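Long-range contacts in condensin complex subunit 3 (PDB 5OQR), which serves as a regulatory subunit of the condensin complex, which is required to convert interphase chromatin into mitotic-like condensed chromosomes: residues 165-170 with 191-196; 171-176 with 199-204; 178-183 with 206-211. All blocks are in the same frame, centred on the assembly; numbering follows the deposited sequence.

Contact 1 (165-170 with 191-196); sequences FLLQND and PFILER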
loop_
_atom_site.group_PDB
_atom_site.type_symbol
_atom_site.label_atom_id
_atom_site.label_comp_id
_atom_site.label_asym_id
_atom_site.label_seq_id
_atom_site.Cartn_x
_atom_site.Cartn_y
_atom_site.Cartn_z
ATOM N N PHE A 165 -2.353 -11.768 19.902
ATOM C CA PHE A 165 -1.358 -12.641 19.292
ATOM C C PHE A 165 -1.906 -13.325 18.046
ATOM O O PHE A 165 -1.203 -13.441 17.035
ATOM C CB PHE A 165 -0.894 -13.658 20.336
ATOM C CG PHE A 165 -0.099 -14.797 19.778
ATOM C CD1 PHE A 165 -0.719 -15.988 19.446
ATOM C CD2 PHE A 165 1.270 -14.689 19.611
ATOM C CE1 PHE A 165 0.008 -17.045 18.944
ATOM C CE2 PHE A 165 2.003 -15.745 19.109
ATOM C CZ PHE A 165 1.371 -16.925 18.777
ATOM N N LEU A 166 -3.160 -13.782 18.092
ATOM C CA LEU A 166 -3.769 -14.410 16.923
ATOM C C LEU A 166 -4.173 -13.368 15.889
ATOM O O LEU A 166 -3.883 -13.520 14.697
ATOM C CB LEU A 166 -4.982 -15.237 17.348
ATOM C CG LEU A 166 -4.679 -16.468 18.200
ATOM C CD1 LEU A 166 -5.961 -17.056 18.740
ATOM C CD2 LEU A 166 -3.918 -17.505 17.390
ATOM N N LEU A 167 -4.855 -12.313 16.333
ATOM C CA LEU A 167 -5.199 -11.182 15.480
ATOM C C LEU A 167 -4.002 -10.756 14.642
ATOM O O LEU A 167 -4.149 -10.355 13.485
ATOM C CB LEU A 167 -5.682 -10.013 16.341
ATOM C CG LEU A 167 -5.920 -8.678 15.635
ATOM C CD1 LEU A 167 -7.108 -8.787 14.705
ATOM C CD2 LEU A 167 -6.122 -7.568 16.649
ATOM N N GLN A 168 -2.814 -10.850 15.230
ATOM C CA GLN A 168 -1.601 -10.319 14.629
ATOM C C GLN A 168 -0.860 -11.338 13.775
ATOM O O GLN A 168 -0.208 -10.953 12.796
ATOM C CB GLN A 168 -0.686 -9.803 15.741
ATOM C CG GLN A 168 0.618 -9.181 15.284
ATOM C CD GLN A 168 1.463 -8.656 16.442
ATOM O OE1 GLN A 168 2.643 -8.367 16.263
ATOM N NE2 GLN A 168 0.870 -8.532 17.628
ATOM N N ASN A 169 -0.948 -12.627 14.110
ATOM C CA ASN A 169 -0.157 -13.650 13.441
ATOM C C ASN A 169 -0.963 -14.816 12.885
ATOM O O ASN A 169 -0.384 -15.650 12.182
ATOM C CB ASN A 169 0.905 -14.211 14.398
ATOM C CG ASN A 169 1.935 -13.176 14.797
ATOM O OD1 ASN A 169 1.797 -12.506 15.819
ATOM N ND2 ASN A 169 2.974 -13.033 13.982
ATOM N N ASP A 170 -2.257 -14.908 13.168
ATOM C CA ASP A 170 -3.031 -16.043 12.688
ATOM C C ASP A 170 -3.018 -16.068 11.160
ATOM O O ASP A 170 -3.277 -15.035 10.528
ATOM C CB ASP A 170 -4.470 -15.973 13.193
ATOM C CG ASP A 170 -5.270 -17.207 12.831
ATOM O OD1 ASP A 170 -5.586 -17.387 11.636
ATOM O OD2 ASP A 170 -5.587 -17.998 13.744
ATOM N N PRO A 191 -3.394 -0.097 19.106
ATOM C CA PRO A 191 -2.381 -0.146 18.038
ATOM C C PRO A 191 -2.497 -1.360 17.135
ATOM O O PRO A 191 -2.106 -1.291 15.963
ATOM C CB PRO A 191 -1.058 -0.151 18.815
ATOM C CG PRO A 191 -1.381 0.460 20.126
ATOM C CD PRO A 191 -2.779 0.040 20.437
ATOM N N PHE A 192 -3.028 -2.473 17.641
ATOM C CA PHE A 192 -3.055 -3.702 16.859
ATOM C C PHE A 192 -4.260 -3.767 15.931
ATOM O O PHE A 192 -4.155 -4.325 14.834
ATOM C CB PHE A 192 -3.038 -4.911 17.794
ATOM C CG PHE A 192 -1.867 -4.925 18.733
ATOM C CD1 PHE A 192 -0.697 -5.583 18.393
ATOM C CD2 PHE A 192 -1.932 -4.268 19.951
ATOM C CE1 PHE A 192 0.383 -5.592 19.253
ATOM C CE2 PHE A 192 -0.856 -4.273 20.815
ATOM C CZ PHE A 192 0.303 -4.935 20.466
ATOM N N ILE A 193 -5.402 -3.207 16.338
ATOM C CA ILE A 193 -6.558 -3.199 15.449
ATOM C C ILE A 193 -6.318 -2.244 14.289
ATOM O O ILE A 193 -6.766 -2.495 13.164
ATOM C CB ILE A 193 -7.848 -2.848 16.219
ATOM C CG1 ILE A 193 -7.884 -1.363 16.601
ATOM C CG2 ILE A 193 -7.980 -3.729 17.461
ATOM C CD1 ILE A 193 -9.173 -0.928 17.264
ATOM N N LEU A 194 -5.598 -1.147 14.533
ATOM C CA LEU A 194 -5.280 -0.215 13.458
ATOM C C LEU A 194 -4.337 -0.847 12.444
ATOM O O LEU A 194 -4.445 -0.583 11.241
ATOM C CB LEU A 194 -4.673 1.060 14.040
ATOM C CG LEU A 194 -5.640 2.201 14.375
ATOM C CD1 LEU A 194 -7.004 1.700 14.845
ATOM C CD2 LEU A 194 -5.013 3.114 15.423
ATOM N N GLU A 195 -3.409 -1.686 12.905
ATOM C CA GLU A 195 -2.562 -2.415 11.971
ATOM C C GLU A 195 -3.396 -3.229 10.992
ATOM O O GLU A 195 -2.999 -3.402 9.834
ATOM C CB GLU A 195 -1.600 -3.325 12.735
ATOM C CG GLU A 195 -0.592 -4.037 11.850
ATOM C CD GLU A 195 0.324 -4.957 12.629
ATOM O OE1 GLU A 195 -0.178 -5.693 13.506
ATOM O OE2 GLU A 195 1.547 -4.941 12.371
ATOM N N ARG A 196 -4.554 -3.726 11.430
ATOM C CA ARG A 196 -5.406 -4.507 10.542
ATOM C C ARG A 196 -5.956 -3.669 9.399
ATOM O O ARG A 196 -6.379 -4.230 8.384
ATOM C CB ARG A 196 -6.565 -5.131 11.320
ATOM C CG ARG A 196 -6.181 -5.842 12.610
ATOM C CD ARG A 196 -4.826 -6.537 12.552
ATOM N NE ARG A 196 -4.651 -7.361 11.361
ATOM C CZ ARG A 196 -3.493 -7.903 10.996
ATOM N NH1 ARG A 196 -2.406 -7.709 11.729
ATOM N NH2 ARG A 196 -3.421 -8.639 9.897
#
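Leu167 and Arg196 fill the tight part of this contact, their side chains lying alongside each other and pointing opposite ways. Leu167 CD1 lies 3.7 Å from Arg196 CG and 3.9 Å from Arg196 CD, so a leucine methyl rests on the aliphatic part of the arginine. Bends at chi2 (-34°) and chi3 fold the rest of Arg196 back against helix 158-169, where one face of its guanidinium receives Leu167 O, 3.6 Å from CZ and over the centre of the group. Leu167 CD2 adds a wider apolar touch, 4.2 Å from Phe192 CB. The other side is looser and partly exposed. Here the extended Gln168 brings NE2 obliquely to the Phe192 ring, 3.4 Å from CE1, with amide and ring planes 38° apart. Glu195 forms a salt bridge to a basic side chain of another protein's chain, while Arg196 NH2 pairs with Asp199 of its own. The segments are side-by-side helices of a HEAT-repeat solenoid, 165-170 within HEAT repeat 4, and run in the same general direction, their axes 27° apart; beside them, helix 173-182 packs on Leu167 through Val179 and Leu180, and helix 202-212 meets Ile193 and Arg196 through Val212 and Val208.

Contact 2 (171-176 with 199-204); sequences PSSEVR and DVDAAN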
loop_
_atom_site.group_PDB
_atom_site.type_symbol
_atom_site.label_atom_id
_atom_site.label_comp_id
_atom_site.label_asym_id
_atom_site.label_seq_id
_atom_site.Cartn_x
_atom_site.Cartn_y
_atom_site.Cartn_z
ATOM N N PRO A 171 -2.731 -17.213 10.530
ATOM C CA PRO A 171 -2.685 -17.250 9.059
ATOM C C PRO A 171 -4.048 -17.221 8.390
ATOM O O PRO A 171 -4.107 -17.045 7.167
ATOM C CB PRO A 171 -1.959 -18.569 8.766
ATOM C CG PRO A 171 -2.264 -19.425 9.940
ATOM C CD PRO A 171 -2.338 -18.502 11.124
ATOM N N SER A 172 -5.134 -17.395 9.135
ATOM C CA SER A 172 -6.476 -17.412 8.567
ATOM C C SER A 172 -7.124 -16.044 8.733
ATOM O O SER A 172 -7.118 -15.476 9.830
ATOM C CB SER A 172 -7.334 -18.487 9.235
ATOM O OG SER A 172 -8.671 -18.428 8.772
ATOM N N SER A 173 -7.684 -15.521 7.642
ATOM C CA SER A 173 -8.306 -14.203 7.687
ATOM C C SER A 173 -9.592 -14.225 8.505
ATOM O O SER A 173 -9.841 -13.312 9.302
ATOM C CB SER A 173 -8.582 -13.707 6.268
ATOM O OG SER A 173 -9.357 -14.641 5.540
ATOM N N GLU A 174 -10.420 -15.256 8.324
ATOM C CA GLU A 174 -11.670 -15.335 9.071
ATOM C C GLU A 174 -11.413 -15.354 10.571
ATOM O O GLU A 174 -12.185 -14.780 11.347
ATOM C CB GLU A 174 -12.456 -16.577 8.652
ATOM C CG GLU A 174 -12.970 -16.530 7.226
ATOM C CD GLU A 174 -13.799 -17.748 6.869
ATOM O OE1 GLU A 174 -13.851 -18.693 7.683
ATOM O OE2 GLU A 174 -14.401 -17.759 5.775
ATOM N N VAL A 175 -10.338 -16.014 11.001
ATOM C CA VAL A 175 -10.011 -16.044 12.421
ATOM C C VAL A 175 -9.641 -14.647 12.900
ATOM O O VAL A 175 -10.198 -14.143 13.882
ATOM C CB VAL A 175 -8.881 -17.052 12.697
ATOM C CG1 VAL A 175 -8.627 -17.168 14.196
ATOM C CG2 VAL A 175 -9.223 -18.415 12.114
ATOM N N ARG A 176 -8.700 -14.000 12.209
ATOM C CA ARG A 176 -8.316 -12.638 12.566
ATOM C C ARG A 176 -9.539 -11.737 12.681
ATOM O O ARG A 176 -9.667 -10.960 13.633
ATOM C CB ARG A 176 -7.339 -12.081 11.531
ATOM C CG ARG A 176 -5.974 -12.742 11.550
ATOM C CD ARG A 176 -4.946 -11.921 10.788
ATOM N NE ARG A 176 -5.295 -11.749 9.380
ATOM C CZ ARG A 176 -5.145 -12.687 8.450
ATOM N NH1 ARG A 176 -5.486 -12.439 7.194
ATOM N NH2 ARG A 176 -4.670 -13.880 8.776
ATOM N N ASP A 199 -4.502 -5.082 6.671
ATOM C CA ASP A 199 -4.607 -6.525 6.525
ATOM C C ASP A 199 -4.650 -6.899 5.048
ATOM O O ASP A 199 -5.072 -6.113 4.197
ATOM C CB ASP A 199 -5.857 -7.040 7.235
ATOM C CG ASP A 199 -5.869 -8.547 7.380
ATOM O OD1 ASP A 199 -5.492 -9.042 8.463
ATOM O OD2 ASP A 199 -6.253 -9.238 6.413
ATOM N N VAL A 200 -4.206 -8.122 4.744
ATOM C CA VAL A 200 -4.160 -8.555 3.351
ATOM C C VAL A 200 -5.567 -8.761 2.816
ATOM O O VAL A 200 -5.809 -8.623 1.611
ATOM C CB VAL A 200 -3.326 -9.840 3.188
ATOM C CG1 VAL A 200 -2.989 -10.064 1.725
ATOM C CG2 VAL A 200 -2.067 -9.789 4.019
ATOM N N ASP A 201 -6.511 -9.098 3.690
ATOM C CA ASP A 201 -7.884 -9.361 3.287
ATOM C C ASP A 201 -8.692 -8.071 3.344
ATOM O O ASP A 201 -8.672 -7.360 4.354
ATOM C CB ASP A 201 -8.511 -10.424 4.189
ATOM C CG ASP A 201 -9.950 -10.720 3.824
ATOM O OD1 ASP A 201 -10.846 -10.057 4.382
ATOM O OD2 ASP A 201 -10.185 -11.609 2.979
ATOM N N ALA A 202 -9.401 -7.775 2.253
ATOM C CA ALA A 202 -10.168 -6.536 2.182
ATOM C C ALA A 202 -11.247 -6.488 3.257
ATOM O O ALA A 202 -11.474 -5.438 3.868
ATOM C CB ALA A 202 -10.790 -6.387 0.795
ATOM N N ALA A 203 -11.924 -7.612 3.500
ATOM C CA ALA A 203 -12.999 -7.620 4.487
ATOM C C ALA A 203 -12.476 -7.262 5.870
ATOM O O ALA A 203 -13.146 -6.554 6.631
ATOM C CB ALA A 203 -13.690 -8.984 4.508
ATOM N N ASN A 204 -11.278 -7.736 6.217
ATOM C CA ASN A 204 -10.700 -7.388 7.510
ATOM C C ASN A 204 -10.396 -5.899 7.590
ATOM O O ASN A 204 -10.661 -5.260 8.615
ATOM C CB ASN A 204 -9.435 -8.206 7.759
ATOM C CG ASN A 204 -9.703 -9.694 7.787
ATOM O OD1 ASN A 204 -10.497 -10.208 7.000
ATOM N ND2 ASN A 204 -9.049 -10.396 8.703
#
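Arg176 reaches Asp199 because its chain turns at chi3 (-61°), and chi4 then swings the guanidinium so that NE and NH1 meet the carboxylate, while Asp199 sets its CG opposite the backbone N (chi1 -167°), out toward helix 173-182. The two flat groups end nearly coplanar, 23° apart, in a salt bridge. Arg176 NE donates to the syn lone pair of Asp199 OD1 at 2.9 Å; Arg176 NH1 adds a weak bond to Asp199 OD2 at 3.4 Å. Asp199 OD1 also takes a salt bridge from Arg196, and OD2 turns its anti lone pair to Asp201 N at 2.7 Å, closing an Asx turn. The carboxylate thus ties two arginines to the turn that leads into helix 202-212. A leucine in place of Asp199 would take away every one of these acceptors, and Arg176 and Arg196 would probably be left close together without the negative charge they share. Beyond the turn, Asp201 is the N-cap of helix 202-212, its OD1 accepting from Asn204 N at 3.0 Å. Asn204 ND2 gives an almost straight bond to Ser173 O at 3.1 Å, and the Asn204 OD1 end of the same amide accepts from Arg177, so both ends of the group are engaged. Ser173 CB meets Asp201 CB at 3.9 Å. Arg176 NH2 probably hydrogen-bonds to Asp170 O, in the turn after helix 158-169, and an apolar side chain of another protein's chain packs on Arg176; at the start of helix 173-182, helix 135-145 meets Ser172, Glu174 and Val175 through Ser135, Leu139 and Arg138.

Contact 3 (178-183 with 206-211); sequences SVLLNI and KCVYAR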
loop_
_atom_site.group_PDB
_atom_site.type_symbol
_atom_site.label_atom_id
_atom_site.label_comp_id
_atom_site.label_asym_id
_atom_site.label_seq_id
_atom_site.Cartn_x
_atom_site.Cartn_y
_atom_site.Cartn_z
ATOM N N SER A 178 -12.612 -12.521 13.378
ATOM C CA SER A 178 -13.365 -12.843 14.585
ATOM C C SER A 178 -12.718 -12.217 15.812
ATOM O O SER A 178 -13.409 -11.655 16.669
ATOM C CB SER A 178 -13.472 -14.358 14.747
ATOM O OG SER A 178 -14.323 -14.693 15.828
ATOM N N VAL A 179 -11.390 -12.306 15.915
ATOM C CA VAL A 179 -10.686 -11.641 17.007
ATOM C C VAL A 179 -10.862 -10.135 16.891
ATOM O O VAL A 179 -11.055 -9.430 17.890
ATOM C CB VAL A 179 -9.194 -12.027 17.007
ATOM C CG1 VAL A 179 -8.531 -11.546 18.279
ATOM C CG2 VAL A 179 -9.006 -13.533 16.855
ATOM N N LEU A 180 -10.802 -9.621 15.663
ATOM C CA LEU A 180 -10.924 -8.188 15.433
ATOM C C LEU A 180 -12.293 -7.666 15.844
ATOM O O LEU A 180 -12.427 -6.489 16.197
ATOM C CB LEU A 180 -10.656 -7.893 13.957
ATOM C CG LEU A 180 -10.768 -6.457 13.448
ATOM C CD1 LEU A 180 -10.004 -5.486 14.333
ATOM C CD2 LEU A 180 -10.258 -6.401 12.018
ATOM N N LEU A 181 -13.314 -8.520 15.819
ATOM C CA LEU A 181 -14.685 -8.091 16.060
ATOM C C LEU A 181 -15.132 -8.247 17.508
ATOM O O LEU A 181 -16.203 -7.740 17.860
ATOM C CB LEU A 181 -15.642 -8.873 15.156
ATOM C CG LEU A 181 -15.954 -8.241 13.800
ATOM C CD1 LEU A 181 -16.636 -9.247 12.891
ATOM C CD2 LEU A 181 -16.828 -7.010 13.978
ATOM N N ASN A 182 -14.355 -8.927 18.351
ATOM C CA ASN A 182 -14.765 -9.186 19.724
ATOM C C ASN A 182 -13.739 -8.778 20.768
ATOM O O ASN A 182 -14.042 -8.862 21.962
ATOM C CB ASN A 182 -15.087 -10.677 19.910
ATOM C CG ASN A 182 -16.111 -11.178 18.912
ATOM O OD1 ASN A 182 -17.310 -11.193 19.188
ATOM N ND2 ASN A 182 -15.641 -11.588 17.740
ATOM N N ILE A 183 -12.547 -8.335 20.368
ATOM C CA ILE A 183 -11.546 -7.931 21.347
ATOM C C ILE A 183 -11.923 -6.583 21.955
ATOM O O ILE A 183 -12.644 -5.774 21.360
ATOM C CB ILE A 183 -10.150 -7.886 20.705
ATOM C CG1 ILE A 183 -9.090 -7.547 21.753
ATOM C CG2 ILE A 183 -10.114 -6.869 19.568
ATOM C CD1 ILE A 183 -7.693 -7.960 21.357
ATOM N N LYS A 206 -11.927 -3.500 5.877
ATOM C CA LYS A 206 -13.213 -2.822 5.959
ATOM C C LYS A 206 -13.819 -2.926 7.352
ATOM O O LYS A 206 -14.511 -2.004 7.797
ATOM C CB LYS A 206 -14.166 -3.408 4.921
ATOM C CG LYS A 206 -15.588 -2.934 5.051
ATOM C CD LYS A 206 -16.375 -3.306 3.823
ATOM C CE LYS A 206 -17.835 -3.493 4.142
ATOM N NZ LYS A 206 -18.480 -2.262 4.667
ATOM N N CYS A 207 -13.579 -4.035 8.052
ATOM C CA CYS A 207 -14.146 -4.199 9.386
ATOM C C CYS A 207 -13.618 -3.149 10.352
ATOM O O CYS A 207 -14.341 -2.727 11.262
ATOM C CB CYS A 207 -13.851 -5.601 9.918
ATOM S SG CYS A 207 -15.208 -6.762 9.687
ATOM N N VAL A 208 -12.369 -2.715 10.175
ATOM C CA VAL A 208 -11.787 -1.747 11.100
ATOM C C VAL A 208 -12.548 -0.430 11.031
ATOM O O VAL A 208 -12.844 0.189 12.059
ATOM C CB VAL A 208 -10.289 -1.548 10.803
ATOM C CG1 VAL A 208 -9.645 -0.708 11.894
ATOM C CG2 VAL A 208 -9.571 -2.885 10.680
ATOM N N TYR A 209 -12.879 0.017 9.819
ATOM C CA TYR A 209 -13.613 1.265 9.656
ATOM C C TYR A 209 -15.108 1.087 9.877
ATOM O O TYR A 209 -15.771 2.005 10.373
ATOM C CB TYR A 209 -13.376 1.839 8.258
ATOM C CG TYR A 209 -11.923 1.921 7.853
ATOM C CD1 TYR A 209 -11.075 2.860 8.423
ATOM C CD2 TYR A 209 -11.405 1.069 6.888
ATOM C CE1 TYR A 209 -9.748 2.939 8.052
ATOM C CE2 TYR A 209 -10.081 1.142 6.509
ATOM C CZ TYR A 209 -9.256 2.079 7.093
ATOM O OH TYR A 209 -7.933 2.156 6.717
ATOM N N ALA A 210 -15.653 -0.079 9.526
ATOM C CA ALA A 210 -17.101 -0.256 9.519
ATOM C C ALA A 210 -17.649 -0.592 10.900
ATOM O O ALA A 210 -18.746 -0.147 11.254
ATOM C CB ALA A 210 -17.483 -1.350 8.524
ATOM N N ARG A 211 -16.916 -1.369 11.691
ATOM C CA ARG A 211 -17.438 -1.874 12.956
ATOM C C ARG A 211 -16.576 -1.526 14.157
ATOM O O ARG A 211 -17.110 -1.144 15.199
ATOM C CB ARG A 211 -17.595 -3.402 12.888
ATOM C CG ARG A 211 -18.285 -3.916 11.631
ATOM C CD ARG A 211 -19.488 -4.780 11.961
ATOM N NE ARG A 211 -20.624 -3.985 12.417
ATOM C CZ ARG A 211 -21.827 -4.481 12.689
ATOM N NH1 ARG A 211 -22.799 -3.675 13.096
ATOM N NH2 ARG A 211 -22.063 -5.780 12.554
#
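Leu180 and Leu181 face Cys207, Val208 and Arg211 across two helix segments that run almost parallel, 20° apart, with their axes 10.4 Å from each other at closest approach. This is the side-by-side stacking of helices in a HEAT-repeat solenoid: segment 178-183 lies within HEAT repeat 4, and 206-211 on helix 202-212, which comes later in the chain. The nearest backbone pairs are Leu180 with Val208, CA to CA 7.8 Å, and Leu181 with Arg211, CA to CA 7.5 Å; the second pair falls where helix 202-212 widens into a pi-type turn over 208-211. The meeting of side chains is apolar throughout. Leu180 has CG opposite its backbone N (chi1 178°), which carries the isobutyl group out toward the other helix, and its CD2 methyl is the part that touches. There it meets Val208 CG2 at 3.8 Å, the two side chains crossing at about a right angle, and stands 4.2 Å from Cys207 CB. These contacts form the buried side, where Leu167 of helix 158-169 also packs on Leu180 and Arg196 on Val208. Toward the surface the packing passes to Leu181, whose two methyls divide the work: CD1 comes within 4.3 Å of Cys207 SG, and CD2 goes to Arg211. The arginine is exposed, and its aliphatic stem makes the contact. Bent at chi2 and chi3, that stem curves round the single methyl, with Leu181 CD2 lying 3.8 Å from Arg211 CB and 4.0 Å from Arg211 CD.

Overall arrangement
The three contacts form one continuous patch of the solenoid, their centres 10 to 11 Å apart. Contacts 2 and 3 follow the same pair, helix 173-182 and helix 202-212, from N-terminal ends onward, and meet where Asn204 O lies 3.6 Å from Leu180 CD2. Contact 1 adds helices 158-169 and 190-195: Leu167 CD1 is 3.7 Å from Leu180 CB, and Arg196 CB is 3.8 Å from Val208 CG2. Contacts 1 and 2 meet where Arg196 NH2 comes within 3.7 Å of Arg176 NE, like charges brought close beside the carboxylate of Asp199. Another protein's chain reaches contacts 1 and 2 but not contact 3, so the side of the patch formed by contacts 1 and 2 borders the subunit interface.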